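Ribose-phosphate pyrophosphokinase (Thermus thermophilus, PDB 7PN0) catalyses the transfer of a diphosphate group from ATP to ribose 5-phosphate, giving phosphoribosyl pyrophosphate, the activated sugar used in nucleotide synthesis. Local coordinates at residues L183-A188 / T213-D218. Numbering follows the deposited sequence.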
loop_
_atom_site.group_PDB
_atom_site.type_symbol
_atom_site.label_atom_id
_atom_site.label_comp_id
_atom_site.label_asym_id
_atom_site.label_seq_id
_atom_site.Cartn_x
_atom_site.Cartn_y
_atom_site.Cartn_z
ATOM N N LEU A 183 -21.198 -41.366 0.905
ATOM C CA LEU A 183 -21.729 -42.593 0.242
ATOM C C LEU A 183 -22.036 -43.733 1.227
ATOM O O LEU A 183 -22.479 -44.779 0.742
ATOM C CB LEU A 183 -20.696 -43.070 -0.771
ATOM C CG LEU A 183 -20.389 -42.076 -1.877
ATOM C CD1 LEU A 183 -19.509 -42.710 -2.932
ATOM C CD2 LEU A 183 -21.683 -41.569 -2.506
ATOM N N GLY A 184 -21.748 -43.572 2.527
ATOM C CA GLY A 184 -21.997 -44.590 3.567
ATOM C C GLY A 184 -21.145 -45.809 3.335
ATOM O O GLY A 184 -21.642 -46.907 3.479
ATOM N N LEU A 185 -19.887 -45.612 2.991
ATOM C CA LEU A 185 -18.960 -46.681 2.576
ATOM C C LEU A 185 -17.851 -46.772 3.612
ATOM O O LEU A 185 -17.508 -45.779 4.274
ATOM C CB LEU A 185 -18.365 -46.323 1.214
ATOM C CG LEU A 185 -18.951 -46.948 -0.057
ATOM C CD1 LEU A 185 -20.378 -47.433 0.087
ATOM C CD2 LEU A 185 -18.814 -45.989 -1.224
ATOM N N PRO A 186 -17.232 -47.963 3.725
ATOM C CA PRO A 186 -16.016 -48.125 4.497
ATOM C C PRO A 186 -14.878 -47.380 3.795
ATOM O O PRO A 186 -14.960 -47.152 2.604
ATOM C CB PRO A 186 -15.765 -49.647 4.502
ATOM C CG PRO A 186 -16.484 -50.159 3.261
ATOM C CD PRO A 186 -17.655 -49.212 3.063
ATOM N N LEU A 187 -13.854 -47.025 4.564
ATOM C CA LEU A 187 -12.631 -46.328 4.093
ATOM C C LEU A 187 -11.463 -47.280 4.265
ATOM O O LEU A 187 -11.360 -47.867 5.332
ATOM C CB LEU A 187 -12.445 -45.039 4.892
ATOM C CG LEU A 187 -11.262 -44.163 4.502
ATOM C CD1 LEU A 187 -11.380 -43.668 3.077
ATOM C CD2 LEU A 187 -11.136 -42.986 5.462
ATOM N N ALA A 188 -10.663 -47.491 3.228
ATOM C CA ALA A 188 -9.466 -48.349 3.304
ATOM C C ALA A 188 -8.260 -47.491 2.960
ATOM O O ALA A 188 -8.455 -46.422 2.364
ATOM C CB ALA A 188 -9.596 -49.523 2.373
ATOM N N THR A 213 -15.683 -53.095 -5.239
ATOM C CA THR A 213 -15.569 -51.953 -6.173
ATOM C C THR A 213 -14.861 -50.840 -5.403
ATOM O O THR A 213 -15.457 -50.298 -4.490
ATOM C CB THR A 213 -16.940 -51.512 -6.692
ATOM O OG1 THR A 213 -17.397 -52.642 -7.432
ATOM C CG2 THR A 213 -16.876 -50.294 -7.588
ATOM N N ALA A 214 -13.587 -50.625 -5.692
ATOM C CA ALA A 214 -12.777 -49.594 -5.019
ATOM C C ALA A 214 -13.011 -48.244 -5.721
ATOM O O ALA A 214 -12.934 -48.171 -6.976
ATOM C CB ALA A 214 -11.340 -49.995 -5.051
ATOM N N LEU A 215 -13.237 -47.202 -4.923
ATOM C CA LEU A 215 -13.391 -45.812 -5.394
ATOM C C LEU A 215 -12.144 -45.020 -4.955
ATOM O O LEU A 215 -11.817 -45.067 -3.761
ATOM C CB LEU A 215 -14.663 -45.230 -4.782
ATOM C CG LEU A 215 -15.926 -46.069 -4.923
ATOM C CD1 LEU A 215 -17.114 -45.274 -4.439
ATOM C CD2 LEU A 215 -16.123 -46.517 -6.371
ATOM N N ILE A 216 -11.489 -44.309 -5.864
ATOM C CA ILE A 216 -10.392 -43.367 -5.464
ATOM C C ILE A 216 -10.756 -41.948 -5.886
ATOM O O ILE A 216 -11.412 -41.742 -6.949
ATOM C CB ILE A 216 -9.019 -43.822 -5.953
ATOM C CG1 ILE A 216 -8.868 -43.721 -7.471
ATOM C CG2 ILE A 216 -8.735 -45.227 -5.423
ATOM C CD1 ILE A 216 -7.553 -44.222 -8.014
ATOM N N VAL A 217 -10.336 -40.968 -5.088
ATOM C CA VAL A 217 -10.701 -39.556 -5.386
ATOM C C VAL A 217 -9.449 -38.729 -5.148
ATOM O O VAL A 217 -8.693 -39.036 -4.178
ATOM C CB VAL A 217 -11.924 -39.105 -4.576
ATOM C CG1 VAL A 217 -11.701 -39.221 -3.062
ATOM C CG2 VAL A 217 -12.372 -37.705 -4.968
ATOM N N ASP A 218 -9.221 -37.750 -6.010
ATOM C CA ASP A 218 -8.099 -36.808 -5.810
ATOM C C ASP A 218 -8.566 -35.383 -6.093
ATOM O O ASP A 218 -9.656 -35.202 -6.667
ATOM C CB ASP A 218 -6.894 -37.207 -6.658
ATOM C CG ASP A 218 -5.561 -36.821 -6.014
ATOM O OD1 ASP A 218 -5.574 -36.400 -4.827
ATOM O OD2 ASP A 218 -4.523 -36.960 -6.686
#
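Leu-215 reaches from its strand to Leu-183 and Leu-185 in the C-terminal of the two PRTase-like alpha/beta domains, where the connection between helix 173-183 and strand 187-194 faces strand 213-218. Strand 163-167 lies between these two strands in the sheet, so no hydrogen bond joins the segments and three leucine side chains make the contact on one side of the sheet. Both close contacts use a single methyl of Leu-215, CD1, which touches Leu-183 and Leu-185 alike. With CG of Leu-183 anti to the carbonyl carbon (chi1 -61°), its CD1 is carried to that methyl, and the two side chains meet at a slant. Leu-185 comes in across Leu-215 at about a right angle. Between Leu-183 and Leu-185, Gly-184 takes a positive phi of 65° as the chain leaves the helix, and both neighbours still direct their CB atoms toward strand 213-218. Phe-154 of helix 147-157 packs on both Leu-183 and Leu-215, joining that helix to the same apolar cluster. The two methyl contacts are nearly equal: Leu-215 CD1 lies 3.8 Å from Leu-183 CD1 and 3.7 Å from Leu-185 CD2.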